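Local atomic coordinates of putative alpha-L-fucosidase (Bacteroides thetaiotaomicron, PDB entry 4H41), a protein that probably hydrolyses alpha-L-fucosidic linkages in host glycans, a role not yet settled. Residues C270-S276 with Y305-F311; K33-T37 with I66-I72; L120-R125 with E135-N139. All coordinates share one frame; numbering follows the deposited sequence.

Contact 1 of 3, residues C270-S276 with Y305-F311; sequences CWTNAES and YDKAITF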
ATOM      1  N   CYS B 270      33.401   1.116  -7.990  1.00 18.29           N
ATOM      2  CA  CYS B 270      32.535   1.689  -6.972  1.00 18.82           C
ATOM      3  C   CYS B 270      31.205   2.036  -7.604  1.00 20.10           C
ATOM      4  O   CYS B 270      31.104   2.970  -8.411  1.00 17.32           O
ATOM      5  CB  CYS B 270      33.201   2.917  -6.350  1.00 21.34           C
ATOM      6  SG  CYS B 270      32.339   3.523  -4.899  1.00 25.05           S
ATOM      7  N   TRP B 271      30.212   1.222  -7.322  1.00 15.97           N
ATOM      8  CA  TRP B 271      28.873   1.432  -7.846  1.00 16.77           C
ATOM      9  C   TRP B 271      27.966   1.954  -6.776  1.00 19.32           C
ATOM     10  O   TRP B 271      28.230   1.792  -5.597  1.00 19.22           O
ATOM     11  CB  TRP B 271      28.298   0.104  -8.365  1.00 15.38           C
ATOM     12  CG  TRP B 271      28.958  -0.485  -9.589  1.00 17.92           C
ATOM     13  CD1 TRP B 271      30.133  -0.095 -10.182  1.00 20.78           C
ATOM     14  CD2 TRP B 271      28.554  -1.687 -10.253  1.00 18.44           C
ATOM     15  NE1 TRP B 271      30.428  -0.926 -11.229  1.00 20.49           N
ATOM     16  CE2 TRP B 271      29.470  -1.914 -11.301  1.00 22.05           C
ATOM     17  CE3 TRP B 271      27.440  -2.542 -10.127  1.00 19.98           C
ATOM     18  CZ2 TRP B 271      29.348  -3.002 -12.176  1.00 23.53           C
ATOM     19  CZ3 TRP B 271      27.304  -3.604 -11.018  1.00 22.03           C
ATOM     20  CH2 TRP B 271      28.271  -3.850 -11.998  1.00 22.85           C
ATOM     21  N   THR B 272      26.840   2.512  -7.185  1.00 15.95           N
ATOM     22  CA  THR B 272      25.777   2.859  -6.243  1.00 15.41           C
ATOM     23  C   THR B 272      24.518   2.077  -6.624  1.00 18.05           C
ATOM     24  O   THR B 272      24.203   1.950  -7.810  1.00 16.93           O
ATOM     25  CB  THR B 272      25.486   4.358  -6.127  1.00 19.40           C
ATOM     26  OG1 THR B 272      24.545   4.524  -5.063  1.00 18.03           O
ATOM     27  CG2 THR B 272      24.934   4.977  -7.404  1.00 16.76           C
ATOM     28  N   ASN B 273      23.835   1.523  -5.624  1.00 15.24           N
ATOM     29  CA  ASN B 273      22.530   0.900  -5.821  1.00 14.96           C
ATOM     30  C   ASN B 273      21.568   1.977  -5.358  1.00 18.93           C
ATOM     31  O   ASN B 273      21.330   2.151  -4.149  1.00 17.96           O
ATOM     32  CB  ASN B 273      22.382  -0.420  -5.087  1.00 14.63           C
ATOM     33  CG  ASN B 273      20.982  -0.971  -5.177  1.00 25.37           C
ATOM     34  OD1 ASN B 273      20.087  -0.353  -5.741  1.00 20.00           O
ATOM     35  ND2 ASN B 273      20.763  -2.134  -4.605  1.00 21.63           N
ATOM     36  N   ALA B 274      21.133   2.784  -6.319  1.00 15.14           N
ATOM     37  CA  ALA B 274      20.261   3.923  -6.084  1.00 14.98           C
ATOM     38  C   ALA B 274      18.833   3.451  -5.973  1.00 20.68           C
ATOM     39  O   ALA B 274      18.195   3.179  -6.980  1.00 24.27           O
ATOM     40  CB  ALA B 274      20.404   4.949  -7.194  1.00 16.97           C
ATOM     41  N   GLU B 275      18.354   3.299  -4.749  1.00 16.11           N
ATOM     42  CA  GLU B 275      16.997   2.815  -4.493  1.00 17.05           C
ATOM     43  C   GLU B 275      15.966   3.777  -5.068  1.00 17.75           C
ATOM     44  O   GLU B 275      16.002   4.975  -4.772  1.00 16.29           O
ATOM     45  CB  GLU B 275      16.788   2.631  -3.010  1.00 18.86           C
ATOM     46  CG  GLU B 275      17.682   1.531  -2.458  1.00 24.81           C
ATOM     47  CD  GLU B 275      17.557   1.280  -0.968  1.00 31.30           C
ATOM     48  OE1 GLU B 275      17.027   2.171  -0.262  1.00 26.34           O
ATOM     49  OE2 GLU B 275      17.831   0.131  -0.542  1.00 30.71           O
ATOM     50  N   SER B 276      15.022   3.246  -5.861  1.00 15.08           N
ATOM     51  CA  SER B 276      13.990   4.060  -6.501  1.00 12.74           C
ATOM     52  C   SER B 276      12.641   3.918  -5.815  1.00 15.39           C
ATOM     53  O   SER B 276      11.614   4.420  -6.317  1.00 12.65           O
ATOM     54  CB  SER B 276      13.949   3.743  -7.995  1.00 12.48           C
ATOM     55  OG  SER B 276      13.909   2.361  -8.247  1.00 14.05           O
ATOM     56  N   TYR B 305      31.651   8.051  -8.776  1.00 18.81           N
ATOM     57  CA  TYR B 305      31.256   6.652  -8.902  1.00 18.11           C
ATOM     58  C   TYR B 305      31.260   6.182 -10.348  1.00 20.99           C
ATOM     59  O   TYR B 305      31.037   6.969 -11.255  1.00 21.65           O
ATOM     60  CB  TYR B 305      29.890   6.446  -8.283  1.00 16.83           C
ATOM     61  CG  TYR B 305      29.903   6.222  -6.798  1.00 16.79           C
ATOM     62  CD1 TYR B 305      30.738   6.960  -5.962  1.00 19.49           C
ATOM     63  CD2 TYR B 305      29.019   5.334  -6.208  1.00 20.19           C
ATOM     64  CE1 TYR B 305      30.774   6.725  -4.590  1.00 20.77           C
ATOM     65  CE2 TYR B 305      28.995   5.142  -4.833  1.00 20.88           C
ATOM     66  CZ  TYR B 305      29.893   5.824  -4.026  1.00 24.83           C
ATOM     67  OH  TYR B 305      29.935   5.581  -2.680  1.00 22.12           O
ATOM     68  N   ASP B 306      31.495   4.898 -10.557  1.00 18.66           N
ATOM     69  CA  ASP B 306      31.639   4.291 -11.876  1.00 18.67           C
ATOM     70  C   ASP B 306      30.341   3.952 -12.507  1.00 21.81           C
ATOM     71  O   ASP B 306      30.294   3.931 -13.715  1.00 23.28           O
ATOM     72  CB  ASP B 306      32.487   2.983 -11.784  1.00 21.29           C
ATOM     73  CG  ASP B 306      33.816   3.216 -11.133  1.00 39.34           C
ATOM     74  OD1 ASP B 306      34.500   4.167 -11.533  1.00 39.25           O
ATOM     75  OD2 ASP B 306      34.110   2.540 -10.136  1.00 32.40           O
ATOM     76  N   LYS B 307      29.346   3.525 -11.736  1.00 18.25           N
ATOM     77  CA  LYS B 307      28.060   3.111 -12.277  1.00 17.87           C
ATOM     78  C   LYS B 307      26.962   3.237 -11.268  1.00 20.60           C
ATOM     79  O   LYS B 307      27.185   3.078 -10.063  1.00 17.64           O
ATOM     80  CB  LYS B 307      28.128   1.623 -12.740  1.00 16.78           C
ATOM     81  CG  LYS B 307      26.975   1.143 -13.638  1.00 18.99           C
ATOM     82  CD  LYS B 307      27.114  -0.367 -13.956  1.00 20.16           C
ATOM     83  CE  LYS B 307      26.153  -0.907 -14.999  1.00 19.99           C
ATOM     84  NZ  LYS B 307      26.315  -0.257 -16.317  1.00 24.78           N
ATOM     85  N   ALA B 308      25.746   3.531 -11.752  1.00 17.26           N
ATOM     86  CA  ALA B 308      24.559   3.524 -10.890  1.00 16.61           C
ATOM     87  C   ALA B 308      23.627   2.435 -11.389  1.00 18.52           C
ATOM     88  O   ALA B 308      23.327   2.350 -12.580  1.00 16.88           O
ATOM     89  CB  ALA B 308      23.853   4.863 -10.863  1.00 17.33           C
ATOM     90  N   ILE B 309      23.178   1.607 -10.479  1.00 15.08           N
ATOM     91  CA  ILE B 309      22.156   0.602 -10.743  1.00 15.40           C
ATOM     92  C   ILE B 309      21.000   0.947  -9.815  1.00 16.67           C
ATOM     93  O   ILE B 309      21.170   1.764  -8.911  1.00 17.43           O
ATOM     94  CB  ILE B 309      22.679  -0.847 -10.577  1.00 18.51           C
ATOM     95  CG1 ILE B 309      22.967  -1.187  -9.090  1.00 17.12           C
ATOM     96  CG2 ILE B 309      23.919  -1.056 -11.470  1.00 19.13           C
ATOM     97  CD1 ILE B 309      23.381  -2.651  -8.861  1.00 23.08           C
ATOM     98  N   THR B 310      19.834   0.316  -9.985  1.00 15.08           N
ATOM     99  CA  THR B 310      18.727   0.573  -9.082  1.00 13.95           C
ATOM    100  C   THR B 310      17.973  -0.682  -8.730  1.00 18.15           C
ATOM    101  O   THR B 310      17.785  -1.565  -9.571  1.00 16.70           O
ATOM    102  CB  THR B 310      17.731   1.608  -9.729  1.00 17.08           C
ATOM    103  OG1 THR B 310      16.706   1.978  -8.795  1.00 18.84           O
ATOM    104  CG2 THR B 310      17.035   1.073 -10.992  1.00 15.22           C
ATOM    105  N   PHE B 311      17.525  -0.730  -7.495  1.00 15.30           N
ATOM    106  CA  PHE B 311      16.436  -1.593  -7.033  1.00 14.28           C
ATOM    107  C   PHE B 311      15.241  -0.630  -6.987  1.00 17.97           C
ATOM    108  O   PHE B 311      15.205   0.232  -6.112  1.00 14.95           O
ATOM    109  CB  PHE B 311      16.710  -2.254  -5.688  1.00 15.74           C
ATOM    110  CG  PHE B 311      15.654  -3.281  -5.356  1.00 16.62           C
ATOM    111  CD1 PHE B 311      14.433  -2.895  -4.829  1.00 16.62           C
ATOM    112  CD2 PHE B 311      15.815  -4.607  -5.734  1.00 17.76           C
ATOM    113  CE1 PHE B 311      13.410  -3.806  -4.649  1.00 17.16           C
ATOM    114  CE2 PHE B 311      14.795  -5.531  -5.534  1.00 19.54           C
ATOM    115  CZ  PHE B 311      13.600  -5.126  -4.983  1.00 17.57           C
TER
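Trp-271 and Lys-307 lie side by side on one face of the sheet, and the lysine chain runs across the indole: CB sits 3.7 Å from the centroid of the Trp-271 five-membered ring in a CH-pi contact, while CD reaches the six-membered part. Ile-309 CG2 adds to the same patch at 4.1 Å from Trp-271 CE3. The amine of Lys-307 leads away to Thr-35 and Asp-69, and Trp-271 NE1 binds Gln-269. With an alanine here instead of Trp-271, the aliphatic part of Lys-307 is likely to lose the flat indole it runs across, and a gap would probably open beside Ile-309. At the strand entrance, Cys-270 SG stands over the centre of the Tyr-305 ring, 3.5 Å from its centroid, put there by a chi1 of -170° that sets SG opposite the backbone N. Asp-306 OD2 takes the Cys-270 N-H at 2.7 Å, almost straight, and Asp-306 N returns a bond to Cys-270 O. Thr-272 N to Lys-307 O (3.0 Å) and Ile-309 N to Thr-272 O (2.9 Å) continue the pairing along the strands. Strands 269-273 and 307-310, joined through helix 290-302, form a parallel beta-alpha-beta unit, the seventh and eighth strands of a TIM barrel.

Contact 2 of 3, residues K33-T37 with I66-I72; sequences KITGT and IGIDTVI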
ATOM      1  N   LYS B  33      23.825   8.674 -14.254  1.00 16.97           N
ATOM      2  CA  LYS B  33      22.651   8.023 -14.825  1.00 17.01           C
ATOM      3  C   LYS B  33      22.586   6.587 -14.379  1.00 19.48           C
ATOM      4  O   LYS B  33      23.641   5.919 -14.299  1.00 19.06           O
ATOM      5  CB  LYS B  33      22.686   8.076 -16.345  1.00 20.16           C
ATOM      6  CG  LYS B  33      22.555   9.492 -16.899  1.00 26.41           C
ATOM      7  CD  LYS B  33      22.736   9.517 -18.435  1.00 34.44           C
ATOM      8  CE  LYS B  33      22.908  10.916 -18.987  1.00 35.89           C
ATOM      9  NZ  LYS B  33      23.506  10.926 -20.361  1.00 30.88           N
ATOM     10  N   ILE B  34      21.354   6.065 -14.250  1.00 16.36           N
ATOM     11  CA  ILE B  34      21.113   4.648 -13.915  1.00 15.39           C
ATOM     12  C   ILE B  34      21.290   3.833 -15.195  1.00 17.12           C
ATOM     13  O   ILE B  34      20.597   4.073 -16.188  1.00 19.90           O
ATOM     14  CB  ILE B  34      19.707   4.477 -13.268  1.00 17.97           C
ATOM     15  CG1 ILE B  34      19.727   5.087 -11.849  1.00 18.83           C
ATOM     16  CG2 ILE B  34      19.332   2.994 -13.175  1.00 17.79           C
ATOM     17  CD1 ILE B  34      18.401   5.349 -11.293  1.00 20.78           C
ATOM     18  N   THR B  35      22.229   2.926 -15.203  1.00 14.31           N
ATOM     19  CA  THR B  35      22.490   2.102 -16.380  1.00 16.19           C
ATOM     20  C   THR B  35      22.333   0.605 -16.087  1.00 19.90           C
ATOM     21  O   THR B  35      22.592  -0.213 -16.953  1.00 18.39           O
ATOM     22  CB  THR B  35      23.872   2.404 -16.967  1.00 22.05           C
ATOM     23  OG1 THR B  35      24.850   2.098 -15.974  1.00 20.19           O
ATOM     24  CG2 THR B  35      23.980   3.833 -17.509  1.00 23.68           C
ATOM     25  N   GLY B  36      21.852   0.266 -14.910  1.00 18.08           N
ATOM     26  CA  GLY B  36      21.526  -1.102 -14.555  1.00 17.37           C
ATOM     27  C   GLY B  36      20.342  -1.173 -13.633  1.00 18.46           C
ATOM     28  O   GLY B  36      20.023  -0.215 -12.911  1.00 16.72           O
ATOM     29  N   THR B  37      19.612  -2.317 -13.675  1.00 15.77           N
ATOM     30  CA  THR B  37      18.534  -2.535 -12.741  1.00 16.24           C
ATOM     31  C   THR B  37      18.504  -3.961 -12.319  1.00 18.16           C
ATOM     32  O   THR B  37      18.831  -4.864 -13.105  1.00 17.20           O
ATOM     33  CB  THR B  37      17.156  -2.128 -13.304  1.00 20.81           C
ATOM     34  OG1 THR B  37      16.159  -2.291 -12.280  1.00 18.37           O
ATOM     35  CG2 THR B  37      16.775  -2.894 -14.528  1.00 18.84           C
ATOM     36  N   ILE B  66      15.942   4.474 -21.687  1.00 19.31           N
ATOM     37  CA  ILE B  66      16.711   5.335 -20.796  1.00 17.91           C
ATOM     38  C   ILE B  66      18.179   4.930 -20.653  1.00 22.78           C
ATOM     39  O   ILE B  66      18.893   5.551 -19.871  1.00 24.57           O
ATOM     40  CB  ILE B  66      16.043   5.506 -19.404  1.00 20.46           C
ATOM     41  CG1 ILE B  66      15.941   4.182 -18.627  1.00 20.09           C
ATOM     42  CG2 ILE B  66      14.703   6.162 -19.545  1.00 19.03           C
ATOM     43  CD1 ILE B  66      15.696   4.388 -17.120  1.00 23.43           C
ATOM     44  N   GLY B  67      18.651   3.975 -21.440  1.00 18.60           N
ATOM     45  CA  GLY B  67      20.057   3.599 -21.433  1.00 19.33           C
ATOM     46  C   GLY B  67      20.465   2.549 -20.431  1.00 21.28           C
ATOM     47  O   GLY B  67      21.647   2.415 -20.143  1.00 18.76           O
ATOM     48  N   ILE B  68      19.527   1.734 -19.957  1.00 18.33           N
ATOM     49  CA  ILE B  68      19.895   0.619 -19.102  1.00 18.06           C
ATOM     50  C   ILE B  68      20.621  -0.387 -20.017  1.00 20.98           C
ATOM     51  O   ILE B  68      20.155  -0.686 -21.118  1.00 18.96           O
ATOM     52  CB  ILE B  68      18.693   0.046 -18.333  1.00 20.45           C
ATOM     53  CG1 ILE B  68      18.360   0.987 -17.121  1.00 19.85           C
ATOM     54  CG2 ILE B  68      18.956  -1.400 -17.862  1.00 18.38           C
ATOM     55  CD1 ILE B  68      17.064   0.770 -16.487  1.00 27.66           C
ATOM     56  N   ASP B  69      21.779  -0.864 -19.577  1.00 18.26           N
ATOM     57  CA  ASP B  69      22.565  -1.826 -20.355  1.00 17.98           C
ATOM     58  C   ASP B  69      22.828  -3.116 -19.580  1.00 22.20           C
ATOM     59  O   ASP B  69      23.508  -4.012 -20.115  1.00 21.41           O
ATOM     60  CB  ASP B  69      23.892  -1.180 -20.799  1.00 19.96           C
ATOM     61  CG  ASP B  69      24.858  -0.709 -19.709  1.00 31.16           C
ATOM     62  OD1 ASP B  69      24.920  -1.354 -18.639  1.00 21.92           O
ATOM     63  OD2 ASP B  69      25.586   0.264 -19.950  1.00 39.18           O
ATOM     64  N   THR B  70      22.406  -3.182 -18.320  1.00 18.74           N
ATOM     65  CA  THR B  70      22.676  -4.304 -17.420  1.00 18.35           C
ATOM     66  C   THR B  70      21.438  -4.650 -16.630  1.00 19.67           C
ATOM     67  O   THR B  70      20.810  -3.763 -16.082  1.00 19.44           O
ATOM     68  CB  THR B  70      23.820  -3.923 -16.467  1.00 23.49           C
ATOM     69  OG1 THR B  70      25.003  -3.657 -17.217  1.00 26.40           O
ATOM     70  CG2 THR B  70      24.138  -5.015 -15.466  1.00 24.90           C
ATOM     71  N   VAL B  71      21.081  -5.932 -16.577  1.00 16.26           N
ATOM     72  CA  VAL B  71      19.947  -6.405 -15.766  1.00 16.17           C
ATOM     73  C   VAL B  71      20.448  -7.506 -14.850  1.00 20.03           C
ATOM     74  O   VAL B  71      21.250  -8.370 -15.269  1.00 19.10           O
ATOM     75  CB  VAL B  71      18.743  -6.830 -16.611  1.00 20.94           C
ATOM     76  CG1 VAL B  71      18.146  -5.637 -17.331  1.00 20.65           C
ATOM     77  CG2 VAL B  71      19.117  -7.934 -17.610  1.00 20.95           C
ATOM     78  N   ILE B  72      20.042  -7.445 -13.586  1.00 14.96           N
ATOM     79  CA  ILE B  72      20.543  -8.348 -12.566  1.00 15.30           C
ATOM     80  C   ILE B  72      19.400  -9.082 -11.908  1.00 18.03           C
ATOM     81  O   ILE B  72      18.638  -8.453 -11.137  1.00 18.45           O
ATOM     82  CB  ILE B  72      21.344  -7.582 -11.493  1.00 16.87           C
ATOM     83  CG1 ILE B  72      22.483  -6.711 -12.108  1.00 19.19           C
ATOM     84  CG2 ILE B  72      21.862  -8.583 -10.451  1.00 18.35           C
ATOM     85  CD1 ILE B  72      22.281  -5.232 -11.925  1.00 19.22           C
TER
HETATM   86  O   HOH W   1      19.596   6.232 -17.384  1.00 23.65           O
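Thr-37 and Ile-68 meet through methyls placed by their first torsions. With OG1 of Thr-37 opposite the backbone N (chi1 -176°), CG2 falls between N and the carbonyl carbon and comes within 4.2 Å of Ile-68 CD1; chi1 of -78° in Ile-68 places CG1 beside its own backbone N, whence the chain extends to that methyl. Val-71 CG1 approaches the same Thr-37 methyl. The hydroxyl of Thr-37 is engaged with Phe-313 N and Thr-310 O.

Most of the grip is backbone. Thr-35 O receives a nearly straight bond from Asp-69 N at 2.8 Å and a weak one from Thr-70 N. Further along, Thr-37 N donates to Thr-70 O at 3.1 Å and Ile-72 N to Thr-37 O at 2.9 Å, a parallel pairing. Gly-36 CA lies 3.2 Å from Thr-70 O, a CA-H...O contact that accompanies the close pairing here. Asp-69 OD1 accepts from Thr-70 OG1 at 2.7 Å and also forms a salt bridge with Lys-307, so its carboxylate has partners on two strands.

Before the strands pair, one water bridges Ile-34 O and Ile-66 O, donating to each, and so joins two carbonyls that cannot bond directly. Gly-67, with positive phi, is the C-prime residue of the Schellman motif ending helix 53-65, and lets the chain leave the helix toward strand 70-73.

The pair forms the first beta-alpha-beta unit of the TIM barrel. Helix 53-65 covers the Thr-37, Ile-68 and Val-71 face through Met-63 and Phe-60, strand 115-119 flanks 70-73, strand 307-310 flanks 34-39, and helix 324-337 packs against Lys-33 and Ile-66.

Contact 3 of 3, residues L120-R125 with E135-N139; sequences LYDSGR and EIEDN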
ATOM      1  N   LEU B 120      22.913 -15.220  -7.061  1.00 19.34           N
ATOM      2  CA  LEU B 120      23.060 -16.505  -6.396  1.00 21.15           C
ATOM      3  C   LEU B 120      21.840 -16.851  -5.557  1.00 22.51           C
ATOM      4  O   LEU B 120      21.014 -16.004  -5.209  1.00 18.92           O
ATOM      5  CB  LEU B 120      24.349 -16.525  -5.540  1.00 21.61           C
ATOM      6  CG  LEU B 120      25.663 -16.372  -6.313  1.00 24.26           C
ATOM      7  CD1 LEU B 120      26.847 -16.617  -5.413  1.00 24.58           C
ATOM      8  CD2 LEU B 120      25.706 -17.330  -7.536  1.00 27.10           C
ATOM      9  N   TYR B 121      21.741 -18.139  -5.243  1.00 20.33           N
ATOM     10  CA  TYR B 121      20.634 -18.686  -4.491  1.00 20.93           C
ATOM     11  C   TYR B 121      20.700 -18.230  -3.022  1.00 22.81           C
ATOM     12  O   TYR B 121      21.777 -18.209  -2.426  1.00 22.93           O
ATOM     13  CB  TYR B 121      20.659 -20.224  -4.595  1.00 19.30           C
ATOM     14  CG  TYR B 121      19.631 -20.925  -3.741  1.00 21.89           C
ATOM     15  CD1 TYR B 121      18.274 -20.815  -4.018  1.00 22.82           C
ATOM     16  CD2 TYR B 121      20.011 -21.653  -2.623  1.00 23.06           C
ATOM     17  CE1 TYR B 121      17.317 -21.437  -3.210  1.00 21.73           C
ATOM     18  CE2 TYR B 121      19.070 -22.268  -1.807  1.00 25.39           C
ATOM     19  CZ  TYR B 121      17.722 -22.142  -2.089  1.00 26.53           C
ATOM     20  OH  TYR B 121      16.847 -22.728  -1.215  1.00 24.70           O
ATOM     21  N   ASP B 122      19.545 -17.940  -2.449  1.00 18.88           N
ATOM     22  CA  ASP B 122      19.386 -17.543  -1.050  1.00 19.07           C
ATOM     23  C   ASP B 122      18.564 -18.619  -0.340  1.00 24.21           C
ATOM     24  O   ASP B 122      17.347 -18.719  -0.539  1.00 22.67           O
ATOM     25  CB  ASP B 122      18.715 -16.164  -0.982  1.00 20.05           C
ATOM     26  CG  ASP B 122      18.561 -15.580   0.421  1.00 21.80           C
ATOM     27  OD1 ASP B 122      18.787 -16.322   1.410  1.00 22.41           O
ATOM     28  OD2 ASP B 122      18.131 -14.425   0.532  1.00 23.79           O
ATOM     29  N   SER B 123      19.215 -19.432   0.497  1.00 23.14           N
ATOM     30  CA  SER B 123      18.517 -20.553   1.158  1.00 24.22           C
ATOM     31  C   SER B 123      17.657 -20.174   2.345  1.00 26.16           C
ATOM     32  O   SER B 123      16.890 -21.024   2.793  1.00 25.18           O
ATOM     33  CB  SER B 123      19.516 -21.606   1.645  1.00 29.47           C
ATOM     34  OG  SER B 123      20.172 -21.201   2.841  1.00 29.00           O
ATOM     35  N   GLY B 124      17.850 -18.997   2.905  1.00 23.37           N
ATOM     36  CA  GLY B 124      17.169 -18.558   4.115  1.00 23.46           C
ATOM     37  C   GLY B 124      17.954 -18.857   5.385  1.00 28.48           C
ATOM     38  O   GLY B 124      17.676 -18.269   6.425  1.00 26.46           O
ATOM     39  N   ARG B 125      18.976 -19.732   5.319  1.00 26.57           N
ATOM     40  CA  ARG B 125      19.768 -20.148   6.486  1.00 26.57           C
ATOM     41  C   ARG B 125      20.568 -18.992   7.075  1.00 27.96           C
ATOM     42  O   ARG B 125      20.632 -18.853   8.294  1.00 27.82           O
ATOM     43  CB  ARG B 125      20.730 -21.289   6.123  1.00 25.57           C
ATOM     44  CG  ARG B 125      20.005 -22.597   5.863  1.00 31.42           C
ATOM     45  CD  ARG B 125      20.985 -23.736   5.583  1.00 39.71           C
ATOM     46  NE  ARG B 125      20.296 -24.850   4.920  1.00 52.70           N
ATOM     47  CZ  ARG B 125      20.263 -25.099   3.612  1.00 64.70           C
ATOM     48  NH1 ARG B 125      20.943 -24.340   2.767  1.00 42.04           N
ATOM     49  NH2 ARG B 125      19.578 -26.138   3.143  1.00 61.67           N
ATOM     50  N   GLU B 135      25.326 -20.200   3.179  1.00 25.79           N
ATOM     51  CA  GLU B 135      24.889 -20.054   1.792  1.00 24.53           C
ATOM     52  C   GLU B 135      25.848 -20.664   0.776  1.00 28.08           C
ATOM     53  O   GLU B 135      25.508 -20.780  -0.406  1.00 27.41           O
ATOM     54  CB  GLU B 135      24.678 -18.570   1.502  1.00 24.33           C
ATOM     55  CG  GLU B 135      23.597 -17.923   2.376  1.00 32.63           C
ATOM     56  CD  GLU B 135      22.246 -18.608   2.267  1.00 35.43           C
ATOM     57  OE1 GLU B 135      21.954 -19.161   1.184  1.00 28.73           O
ATOM     58  OE2 GLU B 135      21.553 -18.736   3.299  1.00 26.83           O
ATOM     59  N   ILE B 136      27.033 -21.057   1.207  1.00 25.05           N
ATOM     60  CA  ILE B 136      28.030 -21.575   0.277  1.00 24.59           C
ATOM     61  C   ILE B 136      27.601 -22.893  -0.374  1.00 27.22           C
ATOM     62  O   ILE B 136      27.711 -23.016  -1.593  1.00 24.96           O
ATOM     63  CB  ILE B 136      29.393 -21.775   0.985  1.00 27.10           C
ATOM     64  CG1 ILE B 136      29.948 -20.443   1.571  1.00 25.00           C
ATOM     65  CG2 ILE B 136      30.414 -22.374  -0.010  1.00 31.12           C
ATOM     66  CD1 ILE B 136      31.043 -20.654   2.550  1.00 29.15           C
ATOM     67  N   GLU B 137      27.177 -23.891   0.425  1.00 28.76           N
ATOM     68  CA  GLU B 137      26.965 -25.244  -0.087  1.00 29.13           C
ATOM     69  C   GLU B 137      25.969 -25.349  -1.234  1.00 29.71           C
ATOM     70  O   GLU B 137      26.325 -25.944  -2.255  1.00 28.94           O
ATOM     71  CB  GLU B 137      26.559 -26.207   1.019  1.00 32.04           C
ATOM     72  CG  GLU B 137      26.609 -27.662   0.574  1.00 49.52           C
ATOM     73  CD  GLU B 137      26.783 -28.665   1.695  1.00 88.79           C
ATOM     74  OE1 GLU B 137      26.233 -28.428   2.796  1.00 91.58           O
ATOM     75  OE2 GLU B 137      27.461 -29.694   1.469  1.00 94.78           O
ATOM     76  N   ASP B 138      24.763 -24.824  -1.097  1.00 26.70           N
ATOM     77  CA  ASP B 138      23.764 -24.931  -2.201  1.00 24.57           C
ATOM     78  C   ASP B 138      24.255 -24.208  -3.436  1.00 25.81           C
ATOM     79  O   ASP B 138      24.023 -24.681  -4.540  1.00 23.00           O
ATOM     80  CB  ASP B 138      22.404 -24.373  -1.806  1.00 25.86           C
ATOM     81  CG  ASP B 138      21.656 -25.171  -0.748  1.00 31.77           C
ATOM     82  OD1 ASP B 138      21.879 -26.389  -0.645  1.00 30.66           O
ATOM     83  OD2 ASP B 138      20.953 -24.563   0.041  1.00 34.23           O
ATOM     84  N   ASN B 139      24.967 -23.065  -3.257  1.00 24.82           N
ATOM     85  CA  ASN B 139      25.464 -22.332  -4.407  1.00 23.98           C
ATOM     86  C   ASN B 139      26.576 -23.097  -5.119  1.00 25.37           C
ATOM     87  O   ASN B 139      26.713 -22.887  -6.310  1.00 26.24           O
ATOM     88  CB  ASN B 139      25.887 -20.940  -4.074  1.00 23.20           C
ATOM     89  CG  ASN B 139      24.702 -20.035  -4.054  1.00 25.62           C
ATOM     90  OD1 ASN B 139      24.024 -19.832  -5.096  1.00 23.10           O
ATOM     91  ND2 ASN B 139      24.332 -19.571  -2.880  1.00 22.83           N
TER
HETATM   92  O   HOH W   2      19.732 -16.737   3.930  1.00 23.05           O
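Leu-120 opens the contact by laying its CB 3.4 Å from Asn-139 OD1, but the amide of Asn-139 is really aimed at the next residue. Tyr-121 N donates to Asn-139 OD1 at 2.8 Å, in the carbonyl plane and on a lone pair, and Asn-139 ND2 answers with an almost straight bond to Tyr-121 O at 2.9 Å. ND2 also reaches back to Glu-135 O, so three bonds fix the rotation of this amide. With CG opposite the backbone N (chi1 174°), the Tyr-121 ring presents its CE2 edge to Asp-138 OD2, near the ring plane, while its hydroxyl goes to Arg-79 O.

Asp-122 carries an Asx turn: OD1 accepts from Gly-124 N. A water donates both to Asp-122 OD1 and to Glu-135 OE2, bridging the two carboxylates. Asp-122 OD2 is held by Trp-127 and His-44.

Ser-123 is gripped twice by the Glu-135 carboxylate. Its N donates to OE1 at 2.8 Å, nearly straight, and its OG to OE2 at 2.9 Å, both on the syn side but out of the carboxylate plane. Glu-135 OE2 also accepts from Tyr-126 N. Gly-124, with positive phi, is the N-cap of helix 125-129. From that helix Arg-125 sends NH1 to Asp-138 OD2 in a 2.7 Å salt bridge, the oxygen in the guanidinium plane but the nitrogen above the plane of the carboxylate; Tyr-88 OH binds the other oxygen.

This is the loop after the third strand of the TIM barrel, 115-119, fastened to the start of helix 136-151, whose Ile-143 and Val-142 meet Leu-120 and Tyr-121. Helix 173-187 packs against Leu-120 and Ile-136.

Overall arrangement
From the N terminus, strand 34-39 enters the barrel and contact 2 closes the first loop, over helix 53-65, onto strand 70-73. Contact 3 follows, closing a short loop that carries helix 125-129 between the exit of strand 115-119 and the start of helix 136-151. Contact 1 comes last, joining strand 269-273 to 307-310 across helix 290-302. The three lie in series, none nested or crossed. Contacts 1 and 2 nevertheless meet where the barrel closes: strands 307-310 and 34-39 are neighbours, and Ala-308 O accepts from Thr-35 N at 2.9 Å. Contact 3 stands apart, its centre about 26 Å from that of contact 2.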